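Local coordinates for CRISPR-associated endonuclease Cas1 (Thermotoga maritima, PDB 4XTK), which probably acts as a metal-dependent double-stranded DNA endonuclease in CRISPR adaptive immunity, working as a homodimer that joins a Cas2 dimer, at residues Glu308-Lys311 against Leu312-Leu316; Leu205-Ile208 against Tyr209-His212; Ala110-Ile113 against Val114-Phe118. All coordinates share one frame; numbering follows the deposited sequence.

Contact 1: residues Glu308-Lys311 against Leu312-Leu316; sequences ELHK and LEKHL
The imidazole of His310 has the aliphatic chain of Lys314 over one face and the carboxylate of Glu313 at its edge. On the face, Lys314 CG makes a CH-pi contact, 4.3 Å from the ring centroid and displaced toward the rim. The rest of the lysine chain then slants past the ring, with CD 3.7 Å from His310 NE2 and CE 3.7 Å from His310 CD2. A bend at chi3 (-58°) turns the outer chain this way, and the ammonium goes on to bond Gln320 OE1.

At the edge, His310 ND1 donates to Glu313 OE1 over 3.2 Å, with an N-H...O angle of 159°. The oxygen lies close to the ring plane, and ND1 meets it nearly head-on to the C-O bond, yet the carboxylate is turned 76° from the imidazole. The nearby carboxylate would tend to favour a protonated imidazole and the lysine ammonium to oppose it, so any net effect is uncertain. OE2, the other oxygen of Glu313, receives the backbone N of His212, so the carboxylate bridges a helix side chain and a loop.

Beneath these groups runs ordinary alpha-helical backbone bonding: Leu312 N to Glu308 O, Glu313 N to Leu309 O, Lys314 N to His310 O and His315 N to Lys311 O, all between 3.0 and 3.1 Å.

The segment forms the last turns of helix 301-316. His310 and Lys314 lie toward solvent, while Leu309 and Leu312 are buried: Leu309 meets Ile234 of helix 230-252 and Leu207 of helix 188-208, and Leu312 touches both Leu230 of helix 230-252 and Ile109 of helix 103-127. His315 stacks on Phe322 near the chain's end.

Contact 2: residues Leu205-Ile208 against Tyr209-His212; sequences LSLI and YQTH
Ile208 and Thr211 close a type I beta turn that takes the chain out of helix 188-208 into the loop leading to helix 230-252.

Hydrogen bonds come first. Tyr209 N still reaches Leu205 O in the helical manner, but Gln210 N bonds to Leu207 O, a three-residue step that marks the tightening of the spiral. The carbonyl oxygen of Ile208 is then held twice by one residue: Thr211 N donates from above the carbonyl plane at 2.7 Å, whereas Thr211 OG1 donates within that plane, onto a lone pair. With chi1 at 72°, OG1 sits between the backbone N and carbonyl carbon of its own residue, which turns it back toward Ile208 O. The same hydroxyl oxygen accepts Leu213 N, making an ST turn that shares Thr211 with the beta turn.

Apolar contacts follow. Leu205 and Tyr209 run side by side, and Leu205 CG and CD1 both lie 3.9 Å from Tyr209 CE2. Tyr77 meets the tyrosine ring with the planes about 35° apart, and Arg84 of the second subunit packs on Tyr209, so this turn borders the dimer interface. Leu207 packs on Ile305 of helix 301-316, and Ile208 on Leu230 and Asn231 of helix 230-252.

Polar and apolar groups meet in the last pair: the extended Gln210 chain crosses Leu207 obliquely, setting OE1 3.7 Å from Leu207 CD2.

Contact 3: residues Ala110-Ile113 against Val114-Phe118; sequences AREI and VSRSF
Ile113 O is approached by two groups of Ser117: the backbone N donates to it at 2.9 Å, with an N-H...O angle of 165°, and the hydroxyl OG lies 3.1 Å away. A chi1 of -76° keeps Ser117 OG beside its own backbone N and tips it back toward Ile113 O.

One residue back along the helix, Glu112 and Arg116 lie alongside each other and point the same way. What touches is the carboxylate oxygen OE2 and the arginine's aliphatic part: Glu112 OE2 is 3.5 Å from Arg116 CG. Bends at chi2 and chi3 carry the guanidinium onward, so OE2 stays 4.7 Å from Arg116 NE. The opposite charges may attract, but at this distance they make no salt bridge, and the two planar groups are 54° apart. Arg116 NH1 has a weak bond to Asn120 OD1.

The backbone is regular alpha helix, Val114 N bonding to Ala110 O and Ser115 N to Arg111 O. On the buried side Val114 CG1 lies over one face of the Phe118 ring, 3.6 Å above its plane and displaced toward the rim.

Helix 103-127 packs here against helices 136-144, 148-166 and 230-252. Ser117 touches Glu236 of helix 230-252 and Glu155 of helix 148-166, both probable manganese ligands, which places it right beside the probable metal site. Ile113 packs on Leu237, Val114 and Ala110 on Leu151, and Phe118 against Tyr138 and Ala142 of helix 136-144.

In the fold
Along the chain the order is contact 3, contact 2, contact 1, on helix 103-127, at the end of helix 188-208 and on helix 301-316. Contact 1 touches both of the others: its centre is about 12 Å from that of contact 2 and about 14 Å from that of contact 3, while those two have centres about 20 Å apart and do not touch. Leu309 CD2 meets Ile208 CG1 at 3.8 Å, and Glu308 brings its carboxylate near Glu112 and Arg116. The contacts lie on helices that all pack on helix 230-252, which carries Glu236; contact 3 borders the probable metal site, and contact 2 reaches the second subunit.

Contact 1: residues Glu308-Lys311 against Leu312-Leu316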
ATOM      1  N   GLU E 308     -12.153 -17.135   5.663  1.00 44.33           N
ATOM      2  CA  GLU E 308     -13.244 -16.173   5.580  1.00 42.43           C
ATOM      3  C   GLU E 308     -12.856 -15.001   4.684  1.00 44.53           C
ATOM      4  O   GLU E 308     -13.679 -14.482   3.924  1.00 47.22           O
ATOM      5  CB  GLU E 308     -13.629 -15.676   6.975  1.00 40.43           C
ATOM      6  CG  GLU E 308     -14.942 -14.921   7.014  1.00 56.56           C
ATOM      7  CD  GLU E 308     -16.122 -15.782   6.597  1.00 69.33           C
ATOM      8  OE1 GLU E 308     -16.074 -17.013   6.818  1.00 74.75           O
ATOM      9  OE2 GLU E 308     -17.102 -15.223   6.059  1.00 71.24           O
ATOM     10  N   LEU E 309     -11.595 -14.599   4.773  1.00 42.98           N
ATOM     11  CA  LEU E 309     -11.065 -13.551   3.917  1.00 41.48           C
ATOM     12  C   LEU E 309     -11.072 -13.985   2.457  1.00 45.98           C
ATOM     13  O   LEU E 309     -11.408 -13.200   1.567  1.00 41.38           O
ATOM     14  CB  LEU E 309      -9.652 -13.186   4.348  1.00 46.32           C
ATOM     15  CG  LEU E 309      -9.560 -12.544   5.726  1.00 50.07           C
ATOM     16  CD1 LEU E 309      -8.099 -12.327   6.080  1.00 39.95           C
ATOM     17  CD2 LEU E 309     -10.356 -11.235   5.766  1.00 28.09           C
ATOM     18  N   HIS E 310     -10.710 -15.240   2.217  1.00 35.51           N
ATOM     19  CA  HIS E 310     -10.697 -15.759   0.861  1.00 50.19           C
ATOM     20  C   HIS E 310     -12.119 -15.868   0.318  1.00 53.30           C
ATOM     21  O   HIS E 310     -12.344 -15.734  -0.884  1.00 53.94           O
ATOM     22  CB  HIS E 310     -10.002 -17.119   0.800  1.00 46.90           C
ATOM     23  CG  HIS E 310      -9.794 -17.623  -0.595  1.00 61.00           C
ATOM     24  ND1 HIS E 310      -9.056 -16.932  -1.531  1.00 65.20           N
ATOM     25  CD2 HIS E 310     -10.241 -18.738  -1.216  1.00 65.92           C
ATOM     26  CE1 HIS E 310      -9.050 -17.607  -2.667  1.00 68.23           C
ATOM     27  NE2 HIS E 310      -9.761 -18.707  -2.504  1.00 70.46           N
ATOM     28  N   LYS E 311     -13.074 -16.114   1.213  1.00 54.87           N
ATOM     29  CA  LYS E 311     -14.486 -16.184   0.846  1.00 54.01           C
ATOM     30  C   LYS E 311     -14.977 -14.831   0.360  1.00 48.65           C
ATOM     31  O   LYS E 311     -15.768 -14.740  -0.572  1.00 48.56           O
ATOM     32  CB  LYS E 311     -15.338 -16.644   2.030  1.00 55.65           C
ATOM     33  CG  LYS E 311     -15.980 -18.010   1.858  1.00 64.05           C
ATOM     34  CD  LYS E 311     -16.770 -18.405   3.107  1.00 74.70           C
ATOM     35  CE  LYS E 311     -15.929 -19.235   4.078  1.00 76.41           C
ATOM     36  NZ  LYS E 311     -15.459 -20.523   3.487  1.00 80.95           N
ATOM     37  N   LEU E 312     -14.508 -13.779   1.012  1.00 47.04           N
ATOM     38  CA  LEU E 312     -14.886 -12.434   0.627  1.00 46.52           C
ATOM     39  C   LEU E 312     -14.246 -12.084  -0.709  1.00 48.95           C
ATOM     40  O   LEU E 312     -14.866 -11.434  -1.553  1.00 51.94           O
ATOM     41  CB  LEU E 312     -14.476 -11.427   1.701  1.00 40.42           C
ATOM     42  CG  LEU E 312     -14.837  -9.977   1.386  1.00 41.70           C
ATOM     43  CD1 LEU E 312     -16.347  -9.840   1.170  1.00 39.39           C
ATOM     44  CD2 LEU E 312     -14.334  -9.045   2.482  1.00 31.57           C
ATOM     45  N   GLU E 313     -13.003 -12.522  -0.890  1.00 40.42           N
ATOM     46  CA  GLU E 313     -12.278 -12.306  -2.138  1.00 36.01           C
ATOM     47  C   GLU E 313     -13.026 -12.919  -3.315  1.00 48.66           C
ATOM     48  O   GLU E 313     -13.209 -12.285  -4.362  1.00 52.58           O
ATOM     49  CB  GLU E 313     -10.868 -12.897  -2.057  1.00 39.67           C
ATOM     50  CG  GLU E 313      -9.881 -12.055  -1.258  1.00 48.07           C
ATOM     51  CD  GLU E 313      -8.487 -12.652  -1.237  1.00 60.82           C
ATOM     52  OE1 GLU E 313      -8.361 -13.868  -0.970  1.00 74.72           O
ATOM     53  OE2 GLU E 313      -7.514 -11.909  -1.488  1.00 61.50           O
ATOM     54  N   LYS E 314     -13.463 -14.157  -3.136  1.00 49.24           N
ATOM     55  CA  LYS E 314     -14.164 -14.845  -4.201  1.00 48.22           C
ATOM     56  C   LYS E 314     -15.500 -14.172  -4.473  1.00 53.33           C
ATOM     57  O   LYS E 314     -15.887 -14.007  -5.629  1.00 51.14           O
ATOM     58  CB  LYS E 314     -14.335 -16.326  -3.860  1.00 45.08           C
ATOM     59  CG  LYS E 314     -13.050 -17.114  -4.072  1.00 46.20           C
ATOM     60  CD  LYS E 314     -13.223 -18.605  -3.836  1.00 62.73           C
ATOM     61  CE  LYS E 314     -13.735 -18.910  -2.443  1.00 62.42           C
ATOM     62  NZ  LYS E 314     -13.637 -20.370  -2.177  1.00 70.28           N
ATOM     63  N   HIS E 315     -16.183 -13.751  -3.414  1.00 53.75           N
ATOM     64  CA  HIS E 315     -17.444 -13.033  -3.561  1.00 56.73           C
ATOM     65  C   HIS E 315     -17.273 -11.756  -4.385  1.00 57.22           C
ATOM     66  O   HIS E 315     -18.057 -11.484  -5.297  1.00 59.43           O
ATOM     67  CB  HIS E 315     -18.026 -12.690  -2.192  1.00 54.37           C
ATOM     68  CG  HIS E 315     -19.221 -11.791  -2.253  1.00 54.44           C
ATOM     69  ND1 HIS E 315     -20.481 -12.244  -2.585  1.00 52.96           N
ATOM     70  CD2 HIS E 315     -19.346 -10.458  -2.031  1.00 47.63           C
ATOM     71  CE1 HIS E 315     -21.330 -11.233  -2.555  1.00 53.59           C
ATOM     72  NE2 HIS E 315     -20.666 -10.140  -2.220  1.00 48.21           N
ATOM     73  N   LEU E 316     -16.237 -10.985  -4.064  1.00 47.09           N
ATOM     74  CA  LEU E 316     -16.016  -9.701  -4.718  1.00 44.20           C
ATOM     75  C   LEU E 316     -15.783  -9.832  -6.224  1.00 52.06           C
ATOM     76  O   LEU E 316     -16.187  -8.958  -6.987  1.00 52.20           O
ATOM     77  CB  LEU E 316     -14.839  -8.968  -4.072  1.00 39.97           C
ATOM     78  CG  LEU E 316     -15.120  -8.406  -2.672  1.00 40.22           C
ATOM     79  CD1 LEU E 316     -13.875  -7.856  -2.053  1.00 39.20           C
ATOM     80  CD2 LEU E 316     -16.145  -7.329  -2.705  1.00 34.45           C
TER

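Contact 2: residues Leu205-Ile208 against Tyr209-His212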
ATOM      1  N   LEU E 205      -6.278  -7.832  10.800  1.00 29.61           N
ATOM      2  CA  LEU E 205      -5.625  -6.809   9.983  1.00 38.20           C
ATOM      3  C   LEU E 205      -4.361  -7.313   9.288  1.00 44.40           C
ATOM      4  O   LEU E 205      -4.171  -7.094   8.088  1.00 50.02           O
ATOM      5  CB  LEU E 205      -5.279  -5.587  10.829  1.00 35.23           C
ATOM      6  CG  LEU E 205      -4.621  -4.449  10.052  1.00 35.02           C
ATOM      7  CD1 LEU E 205      -5.487  -4.052   8.863  1.00 31.25           C
ATOM      8  CD2 LEU E 205      -4.358  -3.252  10.950  1.00 32.18           C
ATOM      9  N   SER E 206      -3.494  -7.985  10.037  1.00 39.00           N
ATOM     10  CA  SER E 206      -2.247  -8.458   9.459  1.00 48.34           C
ATOM     11  C   SER E 206      -2.533  -9.541   8.418  1.00 42.09           C
ATOM     12  O   SER E 206      -1.824  -9.651   7.419  1.00 46.15           O
ATOM     13  CB  SER E 206      -1.288  -8.975  10.543  1.00 51.39           C
ATOM     14  OG  SER E 206      -1.768 -10.159  11.149  1.00 65.72           O
ATOM     15  N   LEU E 207      -3.583 -10.325   8.645  1.00 39.98           N
ATOM     16  CA  LEU E 207      -3.942 -11.374   7.699  1.00 39.98           C
ATOM     17  C   LEU E 207      -4.532 -10.792   6.412  1.00 40.59           C
ATOM     18  O   LEU E 207      -4.334 -11.346   5.329  1.00 44.53           O
ATOM     19  CB  LEU E 207      -4.917 -12.369   8.340  1.00 31.00           C
ATOM     20  CG  LEU E 207      -4.280 -13.283   9.396  1.00 44.80           C
ATOM     21  CD1 LEU E 207      -5.290 -14.273   9.952  1.00 40.39           C
ATOM     22  CD2 LEU E 207      -3.041 -14.017   8.856  1.00 34.76           C
ATOM     23  N   ILE E 208      -5.248  -9.676   6.531  1.00 33.48           N
ATOM     24  CA  ILE E 208      -5.790  -8.999   5.361  1.00 30.88           C
ATOM     25  C   ILE E 208      -4.643  -8.484   4.484  1.00 37.27           C
ATOM     26  O   ILE E 208      -4.687  -8.586   3.258  1.00 37.04           O
ATOM     27  CB  ILE E 208      -6.729  -7.836   5.755  1.00 32.39           C
ATOM     28  CG1 ILE E 208      -8.017  -8.370   6.399  1.00 30.71           C
ATOM     29  CG2 ILE E 208      -7.088  -6.993   4.532  1.00 29.91           C
ATOM     30  CD1 ILE E 208      -8.945  -7.269   6.940  1.00 25.42           C
ATOM     31  N   TYR E 209      -3.601  -7.958   5.119  1.00 33.66           N
ATOM     32  CA  TYR E 209      -2.420  -7.495   4.398  1.00 33.68           C
ATOM     33  C   TYR E 209      -1.731  -8.631   3.648  1.00 39.03           C
ATOM     34  O   TYR E 209      -0.896  -8.389   2.779  1.00 44.52           O
ATOM     35  CB  TYR E 209      -1.421  -6.841   5.354  1.00 34.15           C
ATOM     36  CG  TYR E 209      -1.708  -5.392   5.700  1.00 37.59           C
ATOM     37  CD1 TYR E 209      -2.042  -4.472   4.715  1.00 35.71           C
ATOM     38  CD2 TYR E 209      -1.622  -4.942   7.020  1.00 36.32           C
ATOM     39  CE1 TYR E 209      -2.290  -3.155   5.029  1.00 35.21           C
ATOM     40  CE2 TYR E 209      -1.868  -3.622   7.347  1.00 34.85           C
ATOM     41  CZ  TYR E 209      -2.201  -2.732   6.350  1.00 44.17           C
ATOM     42  OH  TYR E 209      -2.447  -1.417   6.675  1.00 45.95           O
ATOM     43  N   GLN E 210      -2.065  -9.868   3.991  1.00 42.78           N
ATOM     44  CA  GLN E 210      -1.509 -11.018   3.289  1.00 41.64           C
ATOM     45  C   GLN E 210      -2.441 -11.448   2.165  1.00 46.29           C
ATOM     46  O   GLN E 210      -2.221 -12.477   1.537  1.00 52.54           O
ATOM     47  CB  GLN E 210      -1.251 -12.183   4.247  1.00 36.88           C
ATOM     48  CG  GLN E 210      -0.351 -11.818   5.423  1.00 48.23           C
ATOM     49  CD  GLN E 210      -0.108 -12.975   6.374  1.00 48.41           C
ATOM     50  OE1 GLN E 210      -0.530 -14.105   6.124  1.00 48.09           O
ATOM     51  NE2 GLN E 210       0.550 -12.689   7.490  1.00 53.46           N
ATOM     52  N   THR E 211      -3.494 -10.667   1.936  1.00 41.18           N
ATOM     53  CA  THR E 211      -4.449 -10.933   0.852  1.00 42.71           C
ATOM     54  C   THR E 211      -4.472  -9.831  -0.204  1.00 40.08           C
ATOM     55  O   THR E 211      -3.640  -8.921  -0.200  1.00 42.05           O
ATOM     56  CB  THR E 211      -5.899 -11.095   1.358  1.00 40.12           C
ATOM     57  OG1 THR E 211      -6.411  -9.818   1.764  1.00 36.24           O
ATOM     58  CG2 THR E 211      -5.971 -12.094   2.504  1.00 32.29           C
ATOM     59  N   HIS E 212      -5.425  -9.946  -1.121  1.00 34.58           N
ATOM     60  CA  HIS E 212      -5.632  -8.954  -2.168  1.00 36.04           C
ATOM     61  C   HIS E 212      -6.671  -7.920  -1.745  1.00 39.80           C
ATOM     62  O   HIS E 212      -7.043  -7.045  -2.533  1.00 35.65           O
ATOM     63  CB  HIS E 212      -6.071  -9.627  -3.469  1.00 36.22           C
ATOM     64  CG  HIS E 212      -5.041 -10.532  -4.062  1.00 37.53           C
ATOM     65  ND1 HIS E 212      -5.366 -11.717  -4.685  1.00 46.42           N
ATOM     66  CD2 HIS E 212      -3.693 -10.425  -4.136  1.00 40.51           C
ATOM     67  CE1 HIS E 212      -4.262 -12.308  -5.111  1.00 45.25           C
ATOM     68  NE2 HIS E 212      -3.233 -11.543  -4.791  1.00 43.98           N
TER

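Contact 3: residues Ala110-Ile113 against Val114-Phe118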
ATOM      1  N   ALA E 110     -22.681  -7.345   4.234  1.00 46.84           N
ATOM      2  CA  ALA E 110     -22.921  -7.052   5.642  1.00 45.79           C
ATOM      3  C   ALA E 110     -23.852  -8.087   6.269  1.00 51.22           C
ATOM      4  O   ALA E 110     -23.665  -8.491   7.415  1.00 49.01           O
ATOM      5  CB  ALA E 110     -23.496  -5.652   5.803  1.00 39.85           C
ATOM      6  N   ARG E 111     -24.851  -8.514   5.505  1.00 51.81           N
ATOM      7  CA  ARG E 111     -25.817  -9.493   5.980  1.00 49.49           C
ATOM      8  C   ARG E 111     -25.143 -10.845   6.186  1.00 54.91           C
ATOM      9  O   ARG E 111     -25.576 -11.644   7.014  1.00 66.71           O
ATOM     10  CB  ARG E 111     -26.980  -9.614   4.993  1.00 52.11           C
ATOM     11  CG  ARG E 111     -28.264 -10.098   5.606  1.00 58.23           C
ATOM     12  CD  ARG E 111     -29.332 -10.253   4.549  1.00 67.81           C
ATOM     13  NE  ARG E 111     -29.945  -8.983   4.180  1.00 78.70           N
ATOM     14  CZ  ARG E 111     -30.931  -8.416   4.866  1.00 83.00           C
ATOM     15  NH1 ARG E 111     -31.384  -8.997   5.963  1.00 90.41           N
ATOM     16  NH2 ARG E 111     -31.453  -7.264   4.466  1.00 81.38           N
ATOM     17  N   GLU E 112     -24.076 -11.087   5.430  1.00 50.09           N
ATOM     18  CA  GLU E 112     -23.264 -12.295   5.576  1.00 48.11           C
ATOM     19  C   GLU E 112     -22.491 -12.274   6.891  1.00 48.71           C
ATOM     20  O   GLU E 112     -22.449 -13.272   7.613  1.00 51.03           O
ATOM     21  CB  GLU E 112     -22.293 -12.434   4.397  1.00 55.75           C
ATOM     22  CG  GLU E 112     -21.224 -13.512   4.561  1.00 65.04           C
ATOM     23  CD  GLU E 112     -21.781 -14.923   4.492  1.00 80.36           C
ATOM     24  OE1 GLU E 112     -22.953 -15.091   4.092  1.00 87.62           O
ATOM     25  OE2 GLU E 112     -21.036 -15.870   4.829  1.00 86.60           O
ATOM     26  N   ILE E 113     -21.875 -11.131   7.181  1.00 41.23           N
ATOM     27  CA  ILE E 113     -21.153 -10.919   8.429  1.00 39.77           C
ATOM     28  C   ILE E 113     -22.058 -11.190   9.624  1.00 45.04           C
ATOM     29  O   ILE E 113     -21.734 -11.987  10.500  1.00 56.76           O
ATOM     30  CB  ILE E 113     -20.615  -9.480   8.531  1.00 39.76           C
ATOM     31  CG1 ILE E 113     -19.692  -9.162   7.356  1.00 40.01           C
ATOM     32  CG2 ILE E 113     -19.887  -9.268   9.845  1.00 39.54           C
ATOM     33  CD1 ILE E 113     -18.405  -9.899   7.402  1.00 36.67           C
ATOM     34  N   VAL E 114     -23.204 -10.524   9.634  1.00 44.75           N
ATOM     35  CA  VAL E 114     -24.147 -10.619  10.735  1.00 43.83           C
ATOM     36  C   VAL E 114     -24.661 -12.043  10.906  1.00 47.94           C
ATOM     37  O   VAL E 114     -24.712 -12.561  12.020  1.00 49.15           O
ATOM     38  CB  VAL E 114     -25.336  -9.657  10.520  1.00 43.74           C
ATOM     39  CG1 VAL E 114     -26.433  -9.910  11.547  1.00 43.28           C
ATOM     40  CG2 VAL E 114     -24.855  -8.217  10.582  1.00 40.85           C
ATOM     41  N   SER E 115     -25.027 -12.671   9.793  1.00 48.24           N
ATOM     42  CA  SER E 115     -25.556 -14.032   9.807  1.00 47.00           C
ATOM     43  C   SER E 115     -24.585 -15.001  10.482  1.00 54.59           C
ATOM     44  O   SER E 115     -24.976 -15.786  11.349  1.00 56.38           O
ATOM     45  CB  SER E 115     -25.857 -14.495   8.378  1.00 46.83           C
ATOM     46  OG  SER E 115     -26.425 -15.790   8.365  1.00 62.76           O
ATOM     47  N   ARG E 116     -23.316 -14.929  10.093  1.00 54.34           N
ATOM     48  CA  ARG E 116     -22.304 -15.826  10.634  1.00 53.49           C
ATOM     49  C   ARG E 116     -21.971 -15.473  12.081  1.00 51.15           C
ATOM     50  O   ARG E 116     -21.820 -16.363  12.920  1.00 50.28           O
ATOM     51  CB  ARG E 116     -21.046 -15.793   9.763  1.00 60.16           C
ATOM     52  CG  ARG E 116     -21.254 -16.326   8.341  1.00 68.66           C
ATOM     53  CD  ARG E 116     -20.943 -17.820   8.244  1.00 80.92           C
ATOM     54  NE  ARG E 116     -19.606 -18.129   8.750  1.00 90.07           N
ATOM     55  CZ  ARG E 116     -19.365 -18.846   9.845  1.00 96.78           C
ATOM     56  NH1 ARG E 116     -20.373 -19.342  10.552  1.00 99.34           N
ATOM     57  NH2 ARG E 116     -18.116 -19.069  10.233  1.00 97.77           N
ATOM     58  N   SER E 117     -21.865 -14.178  12.371  1.00 45.48           N
ATOM     59  CA  SER E 117     -21.648 -13.710  13.741  1.00 49.90           C
ATOM     60  C   SER E 117     -22.701 -14.260  14.701  1.00 58.09           C
ATOM     61  O   SER E 117     -22.384 -14.678  15.816  1.00 48.19           O
ATOM     62  CB  SER E 117     -21.656 -12.181  13.800  1.00 46.18           C
ATOM     63  OG  SER E 117     -20.443 -11.643  13.309  1.00 49.96           O
ATOM     64  N   PHE E 118     -23.954 -14.253  14.260  1.00 53.02           N
ATOM     65  CA  PHE E 118     -25.046 -14.729  15.094  1.00 50.57           C
ATOM     66  C   PHE E 118     -24.943 -16.228  15.320  1.00 49.81           C
ATOM     67  O   PHE E 118     -25.152 -16.708  16.431  1.00 51.13           O
ATOM     68  CB  PHE E 118     -26.407 -14.390  14.471  1.00 53.33           C
ATOM     69  CG  PHE E 118     -26.811 -12.950  14.629  1.00 60.56           C
ATOM     70  CD1 PHE E 118     -25.937 -12.021  15.163  1.00 62.00           C
ATOM     71  CD2 PHE E 118     -28.070 -12.528  14.257  1.00 63.80           C
ATOM     72  CE1 PHE E 118     -26.307 -10.697  15.308  1.00 56.89           C
ATOM     73  CE2 PHE E 118     -28.443 -11.206  14.402  1.00 62.36           C
ATOM     74  CZ  PHE E 118     -27.559 -10.292  14.929  1.00 54.54           C
TER